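PDB 3OTT: Two-component system sensor histidine kinase from Bacteroides thetaiotaomicron, which probably senses saccharides through its extracellular domain and, as a histidine kinase, probably passes phosphate from ATP to a protein histidine. Local coordinates for residues Q631-I636 and S736-I741; I636-L641 and L724-L729; K690-L695 and W702-S707. All blocks are in the same frame, centred on the assembly; numbering follows the deposited sequence.

Contact 1: Q631-I636 and S736-I741; sequences QPERPI and SNRPHI. With TBR (hexatantalum dodecabromide), chain D.
Ile636 and His740 bring the two backbones closest, their CA atoms 6.1 Å apart, where a loop meets the start of strand 740-746. Their side chains cross obliquely, with Ile636 CG2 set 4.1 Å from His740 CB. Ile636 O lies 3.3 Å from His740 ND1. Farther along, Glu633 supplies the polar part of the contact. Its CG is anti to the backbone N (chi1 -158°), and the extended chain carries the carboxylate across to Ser736. Ser736 OG donates to Glu633 OE1 over 3.2 Å, and the bond falls on the syn lone pair of that carboxylate oxygen. The same OG accepts a hydrogen bond from the backbone N of Arg738 at 2.8 Å, which makes an ST turn. Glu633 OE1 also comes near Arg738 CB. The guanidinium of Arg738 stays more distant, with NE 6.3 Å from Glu633 OE1, so any attraction between the charges is probably weak and long-range. Arg634 faces a different way. The bend at its chi3 (-100°) helps bring NH2 to Gln631 OE1, 3.1 Å away, in a bond tilted out of the guanidinium plane. NH1 donates to the backbone O of Asp680. The aliphatic part of Arg634 lies against hexatantalum dodecabromide, CG being 3.8 Å from BR5, and Pro635 touches the same cluster. The chemistry is thus divided: Ser736 links a carboxylate to a backbone turn, Ile636 adds a small apolar patch, and the heavy-atom cluster meets mainly carbon atoms of this loop.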
loop_
_atom_site.group_PDB
_atom_site.type_symbol
_atom_site.label_atom_id
_atom_site.label_comp_id
_atom_site.label_asym_id
_atom_site.label_seq_id
_atom_site.Cartn_x
_atom_site.Cartn_y
_atom_site.Cartn_z
ATOM N N GLN B 631 13.253 20.808 6.245
ATOM C CA GLN B 631 12.138 20.510 7.132
ATOM C C GLN B 631 10.772 20.847 6.522
ATOM O O GLN B 631 10.542 21.989 6.083
ATOM C CB GLN B 631 12.371 21.123 8.527
ATOM C CG GLN B 631 13.558 20.409 9.256
ATOM C CD GLN B 631 13.195 18.996 9.750
ATOM O OE1 GLN B 631 12.475 18.848 10.727
ATOM N NE2 GLN B 631 13.717 17.972 9.094
ATOM N N PRO B 632 9.896 19.816 6.436
ATOM C CA PRO B 632 8.521 19.919 5.955
ATOM C C PRO B 632 7.738 20.802 6.898
ATOM O O PRO B 632 8.056 20.885 8.081
ATOM C CB PRO B 632 8.000 18.478 6.054
ATOM C CG PRO B 632 8.878 17.810 7.128
ATOM C CD PRO B 632 10.228 18.432 6.850
ATOM N N GLU B 633 6.741 21.493 6.376
ATOM C CA GLU B 633 5.915 22.313 7.228
ATOM C C GLU B 633 5.089 21.371 8.128
ATOM O O GLU B 633 4.566 20.350 7.679
ATOM C CB GLU B 633 5.090 23.337 6.428
ATOM C CG GLU B 633 4.642 24.545 7.295
ATOM C CD GLU B 633 4.187 25.795 6.497
ATOM O OE1 GLU B 633 3.128 26.381 6.862
ATOM O OE2 GLU B 633 4.893 26.215 5.541
ATOM N N ARG B 634 5.111 21.656 9.419
ATOM C CA ARG B 634 4.283 20.967 10.356
ATOM C C ARG B 634 3.193 21.896 10.936
ATOM O O ARG B 634 3.428 23.096 11.131
ATOM C CB ARG B 634 5.151 20.387 11.460
ATOM C CG ARG B 634 5.892 19.110 11.028
ATOM C CD ARG B 634 6.868 18.645 12.106
ATOM N NE ARG B 634 8.216 19.061 11.760
ATOM C CZ ARG B 634 8.823 20.173 12.175
ATOM N NH1 ARG B 634 8.236 21.014 13.013
ATOM N NH2 ARG B 634 10.060 20.413 11.752
ATOM N N PRO B 635 2.003 21.332 11.193
ATOM C CA PRO B 635 0.930 22.108 11.814
ATOM C C PRO B 635 1.264 22.571 13.238
ATOM O O PRO B 635 1.928 21.862 13.991
ATOM C CB PRO B 635 -0.246 21.130 11.879
ATOM C CG PRO B 635 0.432 19.751 11.865
ATOM C CD PRO B 635 1.595 19.933 10.908
ATOM N N ILE B 636 0.770 23.747 13.585
ATOM C CA ILE B 636 0.869 24.274 14.935
ATOM C C ILE B 636 -0.242 23.641 15.748
ATOM O O ILE B 636 -1.329 23.568 15.257
ATOM C CB ILE B 636 0.617 25.779 14.873
ATOM C CG1 ILE B 636 1.567 26.412 13.873
ATOM C CG2 ILE B 636 0.582 26.453 16.272
ATOM C CD1 ILE B 636 1.211 27.889 13.601
ATOM N N SER B 736 2.838 32.571 7.444
ATOM C CA SER B 736 2.282 31.505 6.614
ATOM C C SER B 736 0.760 31.595 6.494
ATOM O O SER B 736 0.091 32.345 7.233
ATOM C CB SER B 736 2.636 30.140 7.187
ATOM O OG SER B 736 1.659 29.188 6.786
ATOM N N ASN B 737 0.216 30.806 5.562
ATOM C CA ASN B 737 -1.234 30.753 5.357
ATOM C C ASN B 737 -1.836 29.416 5.839
ATOM O O ASN B 737 -2.897 29.004 5.389
ATOM C CB ASN B 737 -1.637 31.193 3.912
ATOM C CG ASN B 737 -1.124 30.240 2.809
ATOM O OD1 ASN B 737 -0.004 29.727 2.853
ATOM N ND2 ASN B 737 -1.957 30.026 1.800
ATOM N N ARG B 738 -1.122 28.762 6.767
ATOM C CA ARG B 738 -1.657 27.692 7.624
ATOM C C ARG B 738 -1.672 28.170 9.078
ATOM O O ARG B 738 -0.929 27.665 9.928
ATOM C CB ARG B 738 -0.841 26.387 7.520
ATOM C CG ARG B 738 -1.072 25.587 6.235
ATOM C CD ARG B 738 -2.180 24.539 6.375
ATOM N NE ARG B 738 -2.308 23.705 5.170
ATOM C CZ ARG B 738 -2.695 22.427 5.180
ATOM N NH1 ARG B 738 -2.978 21.841 6.344
ATOM N NH2 ARG B 738 -2.797 21.728 4.040
ATOM N N PRO B 739 -2.527 29.147 9.372
ATOM C CA PRO B 739 -2.573 29.561 10.764
ATOM C C PRO B 739 -3.375 28.554 11.589
ATOM O O PRO B 739 -4.213 27.824 11.048
ATOM C CB PRO B 739 -3.293 30.911 10.711
ATOM C CG PRO B 739 -3.712 31.115 9.262
ATOM C CD PRO B 739 -3.565 29.824 8.568
ATOM N N HIS B 740 -3.047 28.474 12.864
ATOM C CA HIS B 740 -3.942 27.885 13.844
ATOM C C HIS B 740 -4.926 28.948 14.344
ATOM O O HIS B 740 -4.518 30.030 14.735
ATOM C CB HIS B 740 -3.169 27.347 15.032
ATOM C CG HIS B 740 -3.972 26.441 15.896
ATOM N ND1 HIS B 740 -4.219 25.129 15.562
ATOM C CD2 HIS B 740 -4.574 26.647 17.090
ATOM C CE1 HIS B 740 -4.946 24.567 16.511
ATOM N NE2 HIS B 740 -5.162 25.461 17.458
ATOM N N ILE B 741 -6.205 28.587 14.327
ATOM C CA ILE B 741 -7.314 29.463 14.745
ATOM C C ILE B 741 -8.047 28.867 15.953
ATOM O O ILE B 741 -8.367 27.692 15.960
ATOM C CB ILE B 741 -8.273 29.668 13.550
ATOM C CG1 ILE B 741 -7.679 30.702 12.586
ATOM C CG2 ILE B 741 -9.670 30.048 14.005
ATOM C CD1 ILE B 741 -8.069 30.489 11.147
HETATM TA TA1 TBR D . 4.914 11.888 8.947
HETATM TA TA2 TBR D . 5.124 13.629 11.056
HETATM TA TA3 TBR D . 4.563 14.634 8.442
HETATM TA TA4 TBR D . 2.610 14.683 10.486
HETATM TA TA5 TBR D . 2.402 12.894 8.346
HETATM TA TA6 TBR D . 3.021 11.919 10.877
HETATM BR BR1 TBR D . 7.106 12.008 10.342
HETATM BR BR2 TBR D . 6.195 13.090 7.023
HETATM BR BR3 TBR D . 3.513 10.956 6.998
HETATM BR BR4 TBR D . 4.095 9.696 10.049
HETATM BR BR5 TBR D . 6.546 15.483 9.933
HETATM BR BR6 TBR D . 2.983 14.551 6.387
HETATM BR BR7 TBR D . 0.461 14.498 9.001
HETATM BR BR8 TBR D . 1.257 13.311 12.220
HETATM BR BR9 TBR D . 4.068 15.564 12.455
HETATM BR BRA TBR D . 3.245 16.809 9.079
HETATM BR BRB TBR D . 0.972 11.065 9.518
HETATM BR BRC TBR D . 4.599 11.985 12.955
#

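Contact 2: I636-L641 and L724-L729; sequences ILLTAL and LIISKL
Ile726 meets two side chains of 636-641, one on each branch. Its CG1 branch extends (chi2 166°) and puts CD1 3.6 Å from CD1 of Leu638. The two side chains approach at a slant, methyl against methyl. Leu638 reaches this point with its chi1 at -102°, away from the usual staggered positions. The other branch of Ile726, CG2, lies 4.1 Å from CD1 of Ile636, and CG2 of Ile636 is equally near. Ile636 CD1 then passes on over the backbone. It sits 3.5 Å from Ile726 O and 3.8 Å from Ser727 CA, so its end rests on the backbone as well as on the Ile726 side chain. Ser727 turns its CB away, and its OG is bonded to the backbone O of Ser736. No hydrogen bond joins the two segments; the contact is apolar and largely buried. Around it, Phe691 packs on Ile636, His740 touches Leu638, and Leu678 of strand 674-679 touches Ile726. Strand 637-643 lies between strands 646-648 and 674-679 in one sheet, and strand 720-728 between strands 740-746 and 691-696 in the other. The side chains fill the space between these two sheets of the beta-sandwich.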
loop_
_atom_site.group_PDB
_atom_site.type_symbol
_atom_site.label_atom_id
_atom_site.label_comp_id
_atom_site.label_asym_id
_atom_site.label_seq_id
_atom_site.Cartn_x
_atom_site.Cartn_y
_atom_site.Cartn_z
ATOM N N ILE B 636 0.770 23.747 13.585
ATOM C CA ILE B 636 0.869 24.274 14.935
ATOM C C ILE B 636 -0.242 23.641 15.748
ATOM O O ILE B 636 -1.329 23.568 15.257
ATOM C CB ILE B 636 0.617 25.779 14.873
ATOM C CG1 ILE B 636 1.567 26.412 13.873
ATOM C CG2 ILE B 636 0.582 26.453 16.272
ATOM C CD1 ILE B 636 1.211 27.889 13.601
ATOM N N LEU B 637 0.058 23.177 16.957
ATOM C CA LEU B 637 -0.880 22.682 17.946
ATOM C C LEU B 637 -0.817 23.545 19.198
ATOM O O LEU B 637 0.210 24.134 19.543
ATOM C CB LEU B 637 -0.454 21.317 18.475
ATOM C CG LEU B 637 -0.409 19.991 17.707
ATOM C CD1 LEU B 637 0.595 20.002 16.559
ATOM C CD2 LEU B 637 -0.011 18.882 18.716
ATOM N N LEU B 638 -1.907 23.550 19.925
ATOM C CA LEU B 638 -1.937 24.200 21.203
ATOM C C LEU B 638 -1.818 23.097 22.223
ATOM O O LEU B 638 -2.509 22.103 22.133
ATOM C CB LEU B 638 -3.273 24.941 21.320
ATOM C CG LEU B 638 -3.335 26.459 21.112
ATOM C CD1 LEU B 638 -2.268 26.970 20.236
ATOM C CD2 LEU B 638 -4.737 26.839 20.614
ATOM N N THR B 639 -0.940 23.255 23.191
ATOM C CA THR B 639 -0.599 22.114 24.047
ATOM C C THR B 639 -0.868 22.409 25.505
ATOM O O THR B 639 -0.756 21.506 26.373
ATOM C CB THR B 639 0.893 21.664 23.830
ATOM O OG1 THR B 639 1.754 22.781 24.010
ATOM C CG2 THR B 639 1.118 21.246 22.380
ATOM N N ALA B 640 -1.226 23.665 25.806
ATOM C CA ALA B 640 -1.617 24.008 27.190
ATOM C C ALA B 640 -2.465 25.267 27.303
ATOM O O ALA B 640 -2.232 26.252 26.638
ATOM C CB ALA B 640 -0.388 24.141 28.055
ATOM N N LEU B 641 -3.443 25.232 28.203
ATOM C CA LEU B 641 -4.223 26.412 28.506
ATOM C C LEU B 641 -4.033 26.764 29.989
ATOM O O LEU B 641 -4.193 25.907 30.844
ATOM C CB LEU B 641 -5.710 26.141 28.229
ATOM C CG LEU B 641 -6.721 27.237 28.645
ATOM C CD1 LEU B 641 -6.510 28.501 27.843
ATOM C CD2 LEU B 641 -8.122 26.763 28.446
ATOM N N LEU B 724 -8.055 33.785 18.285
ATOM C CA LEU B 724 -6.619 33.781 18.336
ATOM C C LEU B 724 -6.072 33.169 17.039
ATOM O O LEU B 724 -6.401 32.029 16.673
ATOM C CB LEU B 724 -6.208 32.859 19.450
ATOM C CG LEU B 724 -5.010 33.067 20.328
ATOM C CD1 LEU B 724 -4.470 31.703 20.743
ATOM C CD2 LEU B 724 -3.941 34.049 19.821
ATOM N N ILE B 725 -5.210 33.905 16.362
ATOM C CA ILE B 725 -4.616 33.397 15.149
ATOM C C ILE B 725 -3.106 33.271 15.343
ATOM O O ILE B 725 -2.445 34.227 15.747
ATOM C CB ILE B 725 -4.970 34.290 13.949
ATOM C CG1 ILE B 725 -6.504 34.377 13.797
ATOM C CG2 ILE B 725 -4.292 33.802 12.661
ATOM C CD1 ILE B 725 -6.981 35.532 12.813
ATOM N N ILE B 726 -2.580 32.071 15.124
ATOM C CA ILE B 726 -1.172 31.834 15.331
ATOM C C ILE B 726 -0.550 31.358 14.036
ATOM O O ILE B 726 -1.134 30.529 13.363
ATOM C CB ILE B 726 -0.946 30.800 16.447
ATOM C CG1 ILE B 726 -1.592 31.289 17.753
ATOM C CG2 ILE B 726 0.547 30.549 16.653
ATOM C CD1 ILE B 726 -1.699 30.183 18.812
ATOM N N SER B 727 0.606 31.880 13.646
ATOM C CA SER B 727 1.206 31.461 12.355
ATOM C C SER B 727 2.713 31.442 12.420
ATOM O O SER B 727 3.305 32.243 13.108
ATOM C CB SER B 727 0.700 32.383 11.206
ATOM O OG SER B 727 1.140 31.902 9.945
ATOM N N LYS B 728 3.336 30.516 11.703
ATOM C CA LYS B 728 4.784 30.454 11.593
ATOM C C LYS B 728 5.258 31.653 10.810
ATOM O O LYS B 728 4.655 31.977 9.802
ATOM C CB LYS B 728 5.221 29.208 10.808
ATOM C CG LYS B 728 6.732 28.851 11.026
ATOM C CD LYS B 728 7.444 28.208 9.827
ATOM C CE LYS B 728 6.814 26.886 9.403
ATOM N NZ LYS B 728 7.797 25.963 8.744
ATOM N N LEU B 729 6.345 32.279 11.255
ATOM C CA LEU B 729 7.030 33.321 10.484
ATOM C C LEU B 729 7.862 32.682 9.364
ATOM O O LEU B 729 8.796 31.917 9.610
ATOM C CB LEU B 729 7.891 34.203 11.401
ATOM C CG LEU B 729 8.381 35.563 10.907
ATOM C CD1 LEU B 729 7.209 36.561 10.701
ATOM C CD2 LEU B 729 9.434 36.136 11.873
#

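Contact 3: K690-L695 and W702-S707; sequences KFVYRL and WNFLKS
Trp702 has its indole covered on both faces by the neighbouring strand. Val692 CG2 lies over one face, 4.1 Å from the centroid of the six-membered ring. Arg694 covers the opposite face. Its CD sits 3.5 Å from the centroid of that same ring, and its CZ is 4.6 Å from the centroid of the five-membered ring, a cation-pi contact only 4° off the normal. The guanidinium plane stands nearly upright on the indole, at 87°, with NH1 toward the ring. Arg694 CG lies between the backbone N and the carbonyl carbon (chi1 63°), which brings the chain back over Trp702. The backbone of Tyr693 meets the indole edge at CE3. With Trp702 replaced by alanine, the Arg694 side chain is likely to lose its aromatic support and Val692 the ring that covers its CG2.

Two other rings are met over a face: Val692 CG1 is 3.9 Å from the Phe704 centroid, and Asn703 CB is 3.6 Å from that of Tyr693. Leu705 also touches the Tyr693 ring, through CD2. Tyr693 and Asn703 form a hydrogen-bonded antiparallel pair. Asn703 N donates to Tyr693 O at 2.7 Å, and Tyr693 N to Asn703 O at 3.0 Å. Leu705 N donates to Phe691 O at 3.2 Å, and a water bridges the same two atoms. Val692 and Phe704 form the non-hydrogen-bonded pair between them. This is an antiparallel beta hairpin at the edge of a sandwich sheet in the Y_Y_Y domain, a member of the E-set clan.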
loop_
_atom_site.group_PDB
_atom_site.type_symbol
_atom_site.label_atom_id
_atom_site.label_comp_id
_atom_site.label_asym_id
_atom_site.label_seq_id
_atom_site.Cartn_x
_atom_site.Cartn_y
_atom_site.Cartn_z
ATOM N N LYS B 690 10.018 30.560 14.348
ATOM C CA LYS B 690 9.540 31.830 14.875
ATOM C C LYS B 690 8.066 32.006 14.554
ATOM O O LYS B 690 7.626 31.680 13.457
ATOM C CB LYS B 690 10.367 32.970 14.281
ATOM C CG LYS B 690 11.739 33.103 14.933
ATOM C CD LYS B 690 12.723 33.949 14.108
ATOM C CE LYS B 690 14.060 34.068 14.878
ATOM N NZ LYS B 690 15.189 34.723 14.100
ATOM N N PHE B 691 7.298 32.501 15.522
ATOM C CA PHE B 691 5.833 32.617 15.375
ATOM C C PHE B 691 5.296 34.059 15.532
ATOM O O PHE B 691 5.894 34.902 16.181
ATOM C CB PHE B 691 5.116 31.602 16.320
ATOM C CG PHE B 691 5.484 30.121 16.016
ATOM C CD1 PHE B 691 4.782 29.406 15.084
ATOM C CD2 PHE B 691 6.601 29.526 16.599
ATOM C CE1 PHE B 691 5.152 28.092 14.747
ATOM C CE2 PHE B 691 6.996 28.192 16.276
ATOM C CZ PHE B 691 6.280 27.480 15.374
ATOM N N VAL B 692 4.181 34.335 14.884
ATOM C CA VAL B 692 3.468 35.571 15.056
ATOM C C VAL B 692 2.073 35.200 15.520
ATOM O O VAL B 692 1.600 34.071 15.289
ATOM C CB VAL B 692 3.402 36.428 13.736
ATOM C CG1 VAL B 692 4.719 37.191 13.502
ATOM C CG2 VAL B 692 3.070 35.591 12.541
ATOM N N TYR B 693 1.432 36.124 16.236
ATOM C CA TYR B 693 0.089 35.888 16.747
ATOM C C TYR B 693 -0.669 37.176 16.824
ATOM O O TYR B 693 -0.065 38.268 16.937
ATOM C CB TYR B 693 0.132 35.220 18.132
ATOM C CG TYR B 693 0.658 36.070 19.271
ATOM C CD1 TYR B 693 2.023 36.189 19.508
ATOM C CD2 TYR B 693 -0.211 36.722 20.123
ATOM C CE1 TYR B 693 2.516 36.973 20.559
ATOM C CE2 TYR B 693 0.255 37.532 21.183
ATOM C CZ TYR B 693 1.606 37.649 21.394
ATOM O OH TYR B 693 2.054 38.416 22.423
ATOM N N ARG B 694 -1.989 37.064 16.823
ATOM C CA ARG B 694 -2.857 38.220 17.020
ATOM C C ARG B 694 -4.188 37.744 17.583
ATOM O O ARG B 694 -4.617 36.613 17.299
ATOM C CB ARG B 694 -3.069 38.977 15.703
ATOM C CG ARG B 694 -3.770 38.160 14.641
ATOM C CD ARG B 694 -3.535 38.769 13.261
ATOM N NE ARG B 694 -4.295 40.011 13.076
ATOM C CZ ARG B 694 -3.905 41.008 12.291
ATOM N NH1 ARG B 694 -2.764 40.927 11.603
ATOM N NH2 ARG B 694 -4.650 42.090 12.186
ATOM N N LEU B 695 -4.839 38.587 18.385
ATOM C CA LEU B 695 -6.151 38.230 18.870
ATOM C C LEU B 695 -7.228 39.125 18.233
ATOM O O LEU B 695 -7.374 40.265 18.629
ATOM C CB LEU B 695 -6.184 38.281 20.428
ATOM C CG LEU B 695 -7.487 37.879 21.139
ATOM C CD1 LEU B 695 -7.775 36.430 20.877
ATOM C CD2 LEU B 695 -7.502 38.170 22.651
ATOM N N TRP B 702 -0.107 42.147 13.992
ATOM C CA TRP B 702 0.614 40.960 14.449
ATOM C C TRP B 702 1.518 41.240 15.658
ATOM O O TRP B 702 2.076 42.304 15.781
ATOM C CB TRP B 702 1.466 40.481 13.295
ATOM C CG TRP B 702 0.720 39.738 12.197
ATOM C CD1 TRP B 702 0.566 40.142 10.901
ATOM C CD2 TRP B 702 0.064 38.468 12.298
ATOM N NE1 TRP B 702 -0.135 39.204 10.187
ATOM C CE2 TRP B 702 -0.460 38.167 11.014
ATOM C CE3 TRP B 702 -0.113 37.543 13.339
ATOM C CZ2 TRP B 702 -1.168 36.977 10.736
ATOM C CZ3 TRP B 702 -0.829 36.338 13.058
ATOM C CH2 TRP B 702 -1.336 36.074 11.764
ATOM N N ASN B 703 1.674 40.270 16.549
ATOM C CA ASN B 703 2.653 40.370 17.602
ATOM C C ASN B 703 3.703 39.314 17.304
ATOM O O ASN B 703 3.379 38.297 16.723
ATOM C CB ASN B 703 1.996 40.102 18.954
ATOM C CG ASN B 703 0.817 41.053 19.249
ATOM O OD1 ASN B 703 -0.356 40.722 18.994
ATOM N ND2 ASN B 703 1.124 42.217 19.785
ATOM N N PHE B 704 4.944 39.556 17.719
ATOM C CA PHE B 704 6.065 38.644 17.501
ATOM C C PHE B 704 6.497 37.965 18.786
ATOM O O PHE B 704 6.476 38.574 19.850
ATOM C CB PHE B 704 7.232 39.419 16.914
ATOM C CG PHE B 704 6.918 40.006 15.598
ATOM C CD1 PHE B 704 6.120 41.154 15.507
ATOM C CD2 PHE B 704 7.353 39.387 14.430
ATOM C CE1 PHE B 704 5.782 41.666 14.264
ATOM C CE2 PHE B 704 7.019 39.889 13.180
ATOM C CZ PHE B 704 6.244 41.029 13.085
ATOM N N LEU B 705 6.885 36.703 18.694
ATOM C CA LEU B 705 7.309 35.979 19.910
ATOM C C LEU B 705 8.807 36.058 20.322
ATOM O O LEU B 705 9.145 36.501 21.443
ATOM C CB LEU B 705 6.763 34.546 19.929
ATOM C CG LEU B 705 5.326 34.454 20.465
ATOM C CD1 LEU B 705 4.701 33.091 20.238
ATOM C CD2 LEU B 705 5.221 34.854 21.968
ATOM N N LYS B 706 9.720 35.692 19.450
ATOM C CA LYS B 706 11.097 35.398 19.955
ATOM C C LYS B 706 11.138 33.895 20.138
ATOM O O LYS B 706 10.228 33.312 20.780
ATOM C CB LYS B 706 11.395 36.079 21.299
ATOM C CG LYS B 706 12.885 36.200 21.644
ATOM C CD LYS B 706 13.446 37.551 21.142
ATOM C CE LYS B 706 14.996 37.568 21.041
ATOM N NZ LYS B 706 15.518 36.891 19.805
ATOM N N SER B 707 12.145 33.262 19.536
ATOM C CA SER B 707 12.029 31.803 19.246
ATOM C C SER B 707 12.014 30.896 20.469
ATOM O O SER B 707 11.374 29.824 20.461
ATOM C CB SER B 707 13.034 31.279 18.190
ATOM O OG SER B 707 14.242 32.027 18.167
HETATM O O HOH W 1 8.248 35.887 16.022
#

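In the fold
The three contacts lie in one beta-sandwich beside the propeller part of the chain. Contacts 1 and 2 have centres about 9 Å apart and share Ile636, and His740 O is probably bonded to Ile726 N (2.8 Å). Contacts 2 and 3 are also about 9 Å apart at their centres. Strands 720-728 and 691-696 join them, with a probable bond from Val692 N to Ser727 O (2.9 Å). The centres of contacts 1 and 3 lie farther apart, about 13 Å, and these contacts meet through Ile636 and Phe691. Contact 1 alone touches the hexatantalum dodecabromide. The side chain of Lys728 in contact 2 is about 10 Å from this cluster. The side chain of Phe691 in contact 3 is about 12 Å from the bound hexatantalum dodecabromide.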